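Local coordinates for Lys-gingipain W83 (Porphyromonas gingivalis, PDB 3KM5), which cleaves proteins after lysine as a secreted protease that may act as a virulence factor, represented here by its K2 cleaved adhesin domain, a calcium-binding beta jelly roll, at residues G32-W43 against G49-S57; L63-V74 against K154-D165. One frame throughout, in Å; residues are numbered along the deposited sequence.

Interaction 1: G32-W43 against G49-S57; sequences GWLCLSSGQLDW and GSNVVSSFS. With CA (calcium ion), chain D; NO3 (nitrate ion), chain F.
Leu34 O takes two hydrogen bonds from Ser54. The backbone N of Ser54 lies 2.8 Å from Leu34 O, and Ser54 OG reaches the same oxygen at 3.0 Å from the opposite face of the carbonyl plane. The Ser54 hydroxyl sits between its own backbone N and carbonyl carbon (chi1 68°), which turns it back to the neighbouring strand. Water 2 donates to both Ser54 OG and Gly32 O, and water 1 joins Gly32 O to Phe56 N. Gly32 N donates to a nitrate ion, probably from the crystallisation liquor. Strands 34-37 and 51-56 pair antiparallel, with Leu34-Ser54 and Leu36-Val52 as hydrogen-bonded pairs. Beyond the strand, Ser38 N donates an almost straight bond to Ser50 O (2.8 Å, 172°).

Trp33 lies flat on Ser55: Ser55 CB stands 3.6 Å from the centroid of the six-membered ring, almost on its normal, a CH-pi contact. Ser55 OG is probably hydrogen-bonded to His160 and Asn67. On the face carrying Leu36 and Ser54, the isobutyl end of Leu36 packs tightly on the serine, with Leu36 CD1 only 3.3 Å from Ser54 CB. The same methyl touches the edge of the Phe56 ring. Phe56 CZ also meets Trp43 CZ2 at 4.2 Å, so these two rings touch rim to rim. On the face of Cys35 and Ser37, Asn51 OD1 lies against Ser37 CB, while Asn51 ND2 bonds to Phe9 O.

Ser37 OG accepts from Gly39 N in an ST turn, where the chain leaves the strand. Asn51 O binds a calcium ion at 2.4 Å, together with Thr8, Glu10, Gly48, Asp172 and water 4. The strand pairing therefore continues directly into a metal site: one backbone carbonyl of strand 51-56 ties the strand pair to calcium.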
# COMPACT_ATOMS: atom_id res chain seq x y z
N GLY A 32 -6.67 1.03 -8.58
CA GLY A 32 -6.30 1.66 -7.34
C GLY A 32 -5.92 0.61 -6.32
O GLY A 32 -5.48 -0.49 -6.69
N TRP A 33 -6.05 0.99 -5.05
CA TRP A 33 -5.71 0.09 -3.95
C TRP A 33 -6.75 -1.02 -3.78
O TRP A 33 -7.95 -0.72 -3.68
CB TRP A 33 -5.60 0.87 -2.66
CG TRP A 33 -4.40 1.77 -2.55
CD1 TRP A 33 -4.38 3.10 -2.79
CD2 TRP A 33 -3.08 1.42 -2.12
NE1 TRP A 33 -3.15 3.60 -2.54
CE2 TRP A 33 -2.30 2.60 -2.15
CE3 TRP A 33 -2.46 0.22 -1.76
CZ2 TRP A 33 -0.96 2.61 -1.73
CZ3 TRP A 33 -1.13 0.24 -1.38
CH2 TRP A 33 -0.39 1.43 -1.40
N LEU A 34 -6.29 -2.26 -3.73
CA LEU A 34 -7.16 -3.43 -3.56
C LEU A 34 -6.55 -4.38 -2.55
O LEU A 34 -5.33 -4.58 -2.54
CB LEU A 34 -7.32 -4.22 -4.87
CG LEU A 34 -8.07 -3.59 -6.05
CD1 LEU A 34 -7.97 -4.55 -7.22
CD2 LEU A 34 -9.52 -3.33 -5.72
N CYS A 35 -7.40 -5.05 -1.78
CA CYS A 35 -6.97 -6.16 -0.96
C CYS A 35 -6.67 -7.35 -1.87
O CYS A 35 -7.40 -7.59 -2.82
CB CYS A 35 -8.09 -6.53 -0.00
SG CYS A 35 -7.87 -8.09 0.93
N LEU A 36 -5.56 -8.03 -1.60
CA LEU A 36 -5.20 -9.29 -2.26
C LEU A 36 -5.03 -10.38 -1.22
O LEU A 36 -4.51 -10.11 -0.12
CB LEU A 36 -3.88 -9.18 -3.00
CG LEU A 36 -3.76 -8.06 -4.03
CD1 LEU A 36 -2.34 -8.08 -4.64
CD2 LEU A 36 -4.86 -8.10 -5.11
N SER A 37 -5.45 -11.60 -1.55
CA SER A 37 -5.23 -12.77 -0.71
C SER A 37 -4.28 -13.78 -1.34
O SER A 37 -4.40 -14.09 -2.54
CB SER A 37 -6.54 -13.48 -0.44
OG SER A 37 -6.28 -14.67 0.29
N SER A 38 -3.36 -14.30 -0.54
CA SER A 38 -2.45 -15.36 -0.97
C SER A 38 -3.20 -16.65 -1.32
O SER A 38 -2.63 -17.52 -1.99
CB SER A 38 -1.41 -15.66 0.12
OG SER A 38 -2.09 -16.08 1.31
N GLY A 39 -4.42 -16.80 -0.83
CA GLY A 39 -5.27 -17.95 -1.20
C GLY A 39 -5.86 -17.82 -2.61
O GLY A 39 -6.46 -18.77 -3.12
N GLN A 40 -5.70 -16.65 -3.24
CA GLN A 40 -6.19 -16.42 -4.61
C GLN A 40 -5.07 -16.21 -5.63
O GLN A 40 -5.26 -16.51 -6.82
CB GLN A 40 -7.16 -15.23 -4.66
CG GLN A 40 -8.47 -15.48 -3.93
CD GLN A 40 -9.24 -16.67 -4.48
OE1 GLN A 40 -9.62 -17.57 -3.73
NE2 GLN A 40 -9.47 -16.68 -5.79
N LEU A 41 -3.92 -15.70 -5.19
CA LEU A 41 -2.80 -15.45 -6.08
C LEU A 41 -1.62 -16.28 -5.64
O LEU A 41 -1.11 -16.11 -4.53
CB LEU A 41 -2.40 -13.98 -6.06
CG LEU A 41 -3.41 -13.00 -6.65
CD1 LEU A 41 -2.88 -11.60 -6.36
CD2 LEU A 41 -3.60 -13.20 -8.13
N ASP A 42 -1.19 -17.20 -6.50
CA ASP A 42 -0.10 -18.10 -6.16
C ASP A 42 1.18 -17.34 -5.84
O ASP A 42 1.94 -17.75 -4.95
CB ASP A 42 0.15 -19.12 -7.29
N TRP A 43 1.41 -16.22 -6.53
CA TRP A 43 2.67 -15.45 -6.39
C TRP A 43 2.81 -14.69 -5.07
O TRP A 43 3.90 -14.35 -4.66
CB TRP A 43 2.90 -14.49 -7.57
CG TRP A 43 1.90 -13.37 -7.80
CD1 TRP A 43 0.85 -13.39 -8.67
CD2 TRP A 43 1.88 -12.07 -7.19
NE1 TRP A 43 0.17 -12.19 -8.64
CE2 TRP A 43 0.80 -11.36 -7.74
CE3 TRP A 43 2.68 -11.43 -6.24
CZ2 TRP A 43 0.49 -10.04 -7.36
CZ3 TRP A 43 2.39 -10.12 -5.87
CH2 TRP A 43 1.31 -9.45 -6.43
N GLY A 49 -0.80 -13.38 8.14
CA GLY A 49 -2.03 -13.96 7.61
C GLY A 49 -2.00 -14.20 6.12
O GLY A 49 -0.93 -14.53 5.59
N SER A 50 -3.15 -14.05 5.46
CA SER A 50 -3.22 -14.29 4.02
C SER A 50 -3.36 -13.02 3.19
O SER A 50 -3.11 -13.04 1.98
CB SER A 50 -4.36 -15.25 3.66
OG SER A 50 -5.64 -14.67 3.87
N ASN A 51 -3.74 -11.91 3.83
CA ASN A 51 -4.13 -10.71 3.09
C ASN A 51 -3.17 -9.51 3.18
O ASN A 51 -2.58 -9.24 4.21
CB ASN A 51 -5.51 -10.25 3.56
CG ASN A 51 -6.64 -11.21 3.13
OD1 ASN A 51 -6.38 -12.25 2.54
ND2 ASN A 51 -7.86 -10.85 3.40
N VAL A 52 -3.09 -8.80 2.08
CA VAL A 52 -2.39 -7.49 2.04
C VAL A 52 -3.27 -6.47 1.35
O VAL A 52 -4.34 -6.81 0.86
CB VAL A 52 -1.06 -7.62 1.24
CG1 VAL A 52 -0.19 -8.75 1.86
CG2 VAL A 52 -1.38 -7.88 -0.23
N VAL A 53 -2.82 -5.22 1.26
CA VAL A 53 -3.40 -4.26 0.31
C VAL A 53 -2.33 -3.94 -0.77
O VAL A 53 -1.12 -3.99 -0.47
CB VAL A 53 -3.95 -3.01 1.02
CG1 VAL A 53 -2.81 -2.09 1.51
CG2 VAL A 53 -5.00 -2.26 0.16
N SER A 54 -2.76 -3.61 -1.99
CA SER A 54 -1.84 -3.53 -3.14
C SER A 54 -2.23 -2.37 -4.02
O SER A 54 -3.40 -2.01 -4.10
CB SER A 54 -1.96 -4.82 -3.97
OG SER A 54 -3.23 -4.89 -4.61
N SER A 55 -1.22 -1.82 -4.69
CA SER A 55 -1.41 -0.86 -5.77
C SER A 55 -0.31 -1.11 -6.82
O SER A 55 0.84 -1.37 -6.50
CB SER A 55 -1.35 0.57 -5.21
OG SER A 55 -1.48 1.53 -6.28
N PHE A 56 -0.70 -1.08 -8.07
CA PHE A 56 0.17 -1.47 -9.18
C PHE A 56 0.65 -0.28 -10.04
O PHE A 56 -0.10 0.65 -10.36
CB PHE A 56 -0.55 -2.51 -10.07
CG PHE A 56 -0.74 -3.82 -9.38
CD1 PHE A 56 0.16 -4.85 -9.56
CD2 PHE A 56 -1.77 -4.00 -8.47
CE1 PHE A 56 -0.00 -6.04 -8.92
CE2 PHE A 56 -1.95 -5.19 -7.82
CZ PHE A 56 -1.05 -6.22 -8.02
N SER A 57 1.92 -0.32 -10.47
CA SER A 57 2.38 0.52 -11.58
C SER A 57 2.58 -0.32 -12.85
O SER A 57 2.92 0.27 -13.89
CB SER A 57 3.64 1.28 -11.22
OG SER A 57 4.73 0.42 -11.02
CA CA D . -2.19 -9.41 6.54
N NO3 F . -8.72 -1.50 -9.00
O1 NO3 F . -9.07 -0.51 -8.09
O2 NO3 F . -7.39 -1.83 -9.19
O3 NO3 F . -9.69 -2.20 -9.75
O HOH W 1 -3.69 -0.83 -8.76
O HOH W 2 -4.63 -3.27 -6.64
O HOH W 3 0.22 -15.32 3.03
O HOH W 4 -1.54 -9.34 8.81

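Interaction 2: L63-V74 against K154-D165; sequences LNPDNYLISKDV and KYVAFRHYNCSD. With CA (calcium ion), chain C.
Tyr68 overlaps the extended side chain of Arg159. Arg159 CG stands 4.0 Å from the centroid of the phenol ring and over its centre, a CH-pi contact. Farther out, Tyr68 OH lies over one guanidinium face, 3.2 Å from Arg159 CZ. Tyr161 CD1 lies over the opposite face, so a hydroxyl and a ring carbon flank the guanidinium. Its edge is left for Asp66 in a side-on salt bridge. Arg159 NE meets Asp66 OD1 at 2.7 Å, and Arg159 NH2 meets Asp66 OD2 at 3.1 Å, both on the syn side but tilted out of the carboxylate plane. The two planes are 25° apart. With CG opposite the backbone N (chi1 -172°), the Asp66 carboxylate swings across to the arginine.

Antiparallel strands 66-70 and 155-161 carry this group on the face of Tyr68, Ile70 and Ala157. Asn67-His160 and Leu69-Phe158 are hydrogen-bonded pairs. On the other face, Pro65 CG rests over the His160 ring, 3.8 Å from its centroid. Both His160 nitrogens are engaged elsewhere, ND1 probably with Ser55 and NE2 with Asp93. Farther along, Ser71 OG accepts from Val156 N at 3.0 Å and donates to Lys72 O. Val74 N then bonds Lys154 O, next to the classic beta bulge that Lys154 and Tyr155 form opposite Ser100.

Asn67 OD1 binds a calcium ion at 2.4 Å, beside ligands from Asp25, Asp27, Asp29 and Gln31. The paired strands thus hold unlike chemistry on their two faces: a salt bridge with its guanidinium between two tyrosines on one, and a calcium ligand beside a hydrogen-bonded histidine on the other.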
# COMPACT_ATOMS: atom_id res chain seq x y z
N LEU A 63 1.27 1.43 -16.00
CA LEU A 63 0.38 2.40 -15.35
C LEU A 63 1.17 3.57 -14.78
O LEU A 63 2.38 3.42 -14.53
CB LEU A 63 -0.40 1.74 -14.21
CG LEU A 63 -1.19 0.51 -14.59
CD1 LEU A 63 -1.74 -0.28 -13.39
CD2 LEU A 63 -2.31 0.86 -15.57
N ASN A 64 0.48 4.68 -14.56
CA ASN A 64 0.97 5.92 -13.99
C ASN A 64 0.08 6.29 -12.78
O ASN A 64 -0.79 7.17 -12.85
CB ASN A 64 0.93 7.05 -15.03
CG ASN A 64 2.07 6.96 -16.03
OD1 ASN A 64 2.13 6.05 -16.86
ND2 ASN A 64 2.98 7.94 -15.95
N PRO A 65 0.26 5.54 -11.68
CA PRO A 65 -0.69 5.72 -10.59
C PRO A 65 -0.61 7.03 -9.83
O PRO A 65 0.44 7.68 -9.76
CB PRO A 65 -0.32 4.58 -9.63
CG PRO A 65 1.14 4.32 -9.92
CD PRO A 65 1.19 4.44 -11.40
N ASP A 66 -1.74 7.42 -9.27
CA ASP A 66 -1.83 8.39 -8.19
C ASP A 66 -3.00 7.96 -7.31
O ASP A 66 -4.12 8.48 -7.42
CB ASP A 66 -1.95 9.83 -8.72
CG ASP A 66 -1.85 10.87 -7.60
OD1 ASP A 66 -1.63 10.47 -6.44
OD2 ASP A 66 -2.08 12.08 -7.83
N ASN A 67 -2.72 6.94 -6.51
CA ASN A 67 -3.74 6.21 -5.79
C ASN A 67 -3.60 6.45 -4.30
O ASN A 67 -2.52 6.25 -3.72
CB ASN A 67 -3.62 4.70 -6.04
CG ASN A 67 -3.70 4.30 -7.49
OD1 ASN A 67 -4.36 4.96 -8.27
ND2 ASN A 67 -3.10 3.16 -7.82
N TYR A 68 -4.67 6.91 -3.65
CA TYR A 68 -4.70 7.13 -2.20
C TYR A 68 -5.47 6.04 -1.46
O TYR A 68 -6.58 5.69 -1.82
CB TYR A 68 -5.37 8.48 -1.87
CG TYR A 68 -4.68 9.76 -2.33
CD1 TYR A 68 -4.18 10.68 -1.40
CD2 TYR A 68 -4.65 10.08 -3.65
CE1 TYR A 68 -3.62 11.87 -1.80
CE2 TYR A 68 -4.08 11.29 -4.06
CZ TYR A 68 -3.58 12.16 -3.12
OH TYR A 68 -3.02 13.36 -3.58
N LEU A 69 -4.87 5.61 -0.39
CA LEU A 69 -5.48 4.69 0.58
C LEU A 69 -5.59 5.46 1.90
O LEU A 69 -4.56 5.81 2.48
CB LEU A 69 -4.61 3.45 0.73
CG LEU A 69 -5.03 2.46 1.83
CD1 LEU A 69 -6.32 1.82 1.44
CD2 LEU A 69 -4.00 1.41 1.95
N ILE A 70 -6.81 5.69 2.36
CA ILE A 70 -7.09 6.60 3.47
C ILE A 70 -7.75 5.90 4.66
O ILE A 70 -8.76 5.20 4.53
CB ILE A 70 -8.01 7.76 2.99
CG1 ILE A 70 -7.36 8.48 1.81
CG2 ILE A 70 -8.31 8.78 4.10
CD1 ILE A 70 -8.27 9.50 1.06
N SER A 71 -7.13 6.07 5.83
CA SER A 71 -7.61 5.42 7.05
C SER A 71 -8.95 5.99 7.50
O SER A 71 -9.42 7.01 7.05
CB SER A 71 -6.61 5.61 8.19
OG SER A 71 -6.56 6.97 8.63
N LYS A 72 -9.54 5.29 8.46
CA LYS A 72 -10.61 5.82 9.29
C LYS A 72 -10.04 6.94 10.16
O LYS A 72 -8.81 7.16 10.22
CB LYS A 72 -11.19 4.67 10.16
CG LYS A 72 -10.25 4.18 11.25
CD LYS A 72 -10.86 2.96 11.98
CE LYS A 72 -9.96 2.42 13.08
NZ LYS A 72 -10.59 1.28 13.82
N ASP A 73 -10.93 7.64 10.85
CA ASP A 73 -10.53 8.65 11.83
C ASP A 73 -9.68 7.99 12.92
O ASP A 73 -10.13 7.07 13.61
CB ASP A 73 -11.79 9.31 12.40
CG ASP A 73 -11.49 10.43 13.36
OD1 ASP A 73 -10.43 10.44 14.01
OD2 ASP A 73 -12.35 11.33 13.47
N VAL A 74 -8.42 8.41 12.98
CA VAL A 74 -7.44 7.95 13.96
C VAL A 74 -6.94 9.10 14.85
O VAL A 74 -5.79 9.07 15.35
CB VAL A 74 -6.25 7.15 13.31
CG1 VAL A 74 -6.75 5.84 12.70
CG2 VAL A 74 -5.48 7.98 12.27
N LYS A 154 -5.68 13.34 11.83
CA LYS A 154 -6.98 12.71 11.89
C LYS A 154 -7.09 11.52 10.92
O LYS A 154 -7.69 10.50 11.23
CB LYS A 154 -8.05 13.75 11.57
CG LYS A 154 -9.48 13.24 11.52
CD LYS A 154 -10.44 14.45 11.50
CE LYS A 154 -11.88 14.07 11.38
NZ LYS A 154 -12.65 15.28 10.94
N TYR A 155 -6.54 11.68 9.72
CA TYR A 155 -6.50 10.60 8.73
C TYR A 155 -5.09 10.44 8.24
O TYR A 155 -4.36 11.42 8.08
CB TYR A 155 -7.41 10.90 7.53
CG TYR A 155 -8.87 11.16 7.87
CD1 TYR A 155 -9.75 10.10 8.11
CD2 TYR A 155 -9.38 12.45 7.95
CE1 TYR A 155 -11.08 10.32 8.40
CE2 TYR A 155 -10.73 12.67 8.25
CZ TYR A 155 -11.56 11.61 8.48
OH TYR A 155 -12.89 11.90 8.76
N VAL A 156 -4.72 9.19 8.00
CA VAL A 156 -3.43 8.84 7.44
C VAL A 156 -3.69 8.22 6.07
O VAL A 156 -4.55 7.35 5.93
CB VAL A 156 -2.69 7.86 8.36
CG1 VAL A 156 -1.39 7.34 7.68
CG2 VAL A 156 -2.37 8.51 9.71
N ALA A 157 -2.96 8.68 5.06
CA ALA A 157 -3.08 8.15 3.72
C ALA A 157 -1.76 7.59 3.24
O ALA A 157 -0.70 8.12 3.57
CB ALA A 157 -3.52 9.27 2.75
N PHE A 158 -1.83 6.52 2.45
CA PHE A 158 -0.69 6.01 1.69
C PHE A 158 -0.99 6.31 0.23
O PHE A 158 -2.08 5.98 -0.30
CB PHE A 158 -0.53 4.50 1.92
CG PHE A 158 -0.17 4.16 3.30
CD1 PHE A 158 1.16 3.94 3.65
CD2 PHE A 158 -1.15 4.00 4.25
CE1 PHE A 158 1.51 3.62 4.95
CE2 PHE A 158 -0.81 3.68 5.56
CZ PHE A 158 0.53 3.47 5.91
N ARG A 159 -0.03 6.94 -0.44
CA ARG A 159 -0.23 7.44 -1.80
C ARG A 159 0.82 6.82 -2.68
O ARG A 159 2.01 7.07 -2.50
CB ARG A 159 -0.13 8.97 -1.82
CG ARG A 159 -0.44 9.57 -3.18
CD ARG A 159 -0.15 11.04 -3.13
NE ARG A 159 -0.34 11.73 -4.40
CZ ARG A 159 -0.02 13.00 -4.63
NH1 ARG A 159 0.54 13.74 -3.68
NH2 ARG A 159 -0.26 13.51 -5.83
N HIS A 160 0.41 5.99 -3.63
CA HIS A 160 1.30 5.39 -4.62
C HIS A 160 1.26 6.32 -5.82
O HIS A 160 0.22 6.48 -6.48
CB HIS A 160 0.81 3.96 -4.96
CG HIS A 160 1.64 3.21 -5.97
ND1 HIS A 160 1.09 2.22 -6.74
CD2 HIS A 160 2.97 3.26 -6.28
CE1 HIS A 160 2.05 1.64 -7.45
NE2 HIS A 160 3.19 2.27 -7.20
N TYR A 161 2.39 6.95 -6.12
CA TYR A 161 2.40 7.98 -7.14
C TYR A 161 3.81 8.27 -7.58
O TYR A 161 4.75 7.74 -7.02
CB TYR A 161 1.72 9.25 -6.62
CG TYR A 161 2.56 10.23 -5.82
CD1 TYR A 161 2.67 11.54 -6.24
CD2 TYR A 161 3.21 9.85 -4.66
CE1 TYR A 161 3.43 12.43 -5.55
CE2 TYR A 161 3.95 10.75 -3.96
CZ TYR A 161 4.07 12.04 -4.40
OH TYR A 161 4.82 12.99 -3.71
N ASN A 162 3.94 9.12 -8.60
CA ASN A 162 5.26 9.57 -9.05
C ASN A 162 6.16 8.41 -9.50
O ASN A 162 7.36 8.42 -9.24
CB ASN A 162 5.97 10.42 -7.96
CG ASN A 162 5.69 11.89 -8.07
OD1 ASN A 162 4.76 12.32 -8.77
ND2 ASN A 162 6.50 12.68 -7.38
N CYS A 163 5.57 7.44 -10.20
CA CYS A 163 6.30 6.27 -10.71
C CYS A 163 5.45 5.64 -11.83
O CYS A 163 4.26 5.90 -11.95
CB CYS A 163 6.62 5.23 -9.63
SG CYS A 163 5.18 4.50 -8.83
N SER A 164 6.10 4.83 -12.65
CA SER A 164 5.41 4.17 -13.75
C SER A 164 6.14 2.90 -14.17
O SER A 164 7.37 2.87 -14.23
CB SER A 164 5.28 5.11 -14.95
OG SER A 164 4.66 4.47 -16.07
N ASP A 165 5.36 1.85 -14.49
CA ASP A 165 5.89 0.66 -15.17
C ASP A 165 6.99 -0.02 -14.37
O ASP A 165 8.01 -0.46 -14.91
CB ASP A 165 6.39 1.05 -16.57
CG ASP A 165 6.46 -0.12 -17.54
OD1 ASP A 165 5.81 -1.16 -17.33
OD2 ASP A 165 7.15 0.04 -18.57
CA CA C . -5.24 4.84 -10.53
O HOH W 5 3.36 3.66 -18.17
O HOH W 6 5.03 7.05 -18.11
O HOH W 7 2.57 8.00 -11.43
O HOH W 8 1.69 10.67 -10.10
O HOH W 9 -3.19 3.73 -11.28

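Overall arrangement
Interactions 1 and 2 follow each other along the chain, the first closing before the second opens, and their centres lie about 16 Å apart. Each belongs to a different antiparallel sheet of the jelly roll. Strands 34-37 and 51-56 are in the six-stranded sheet, and strands 66-70 and 155-161 are neighbours in the five-stranded one. The two contacts meet through Ser55, and where Trp33 packs on Leu69. Interaction 1 pairs strands close in sequence; interaction 2 joins segments about 80 residues apart. Each holds a ligand of a different calcium ion, so each strand pair contributes a ligand to its own calcium site within one adhesin domain.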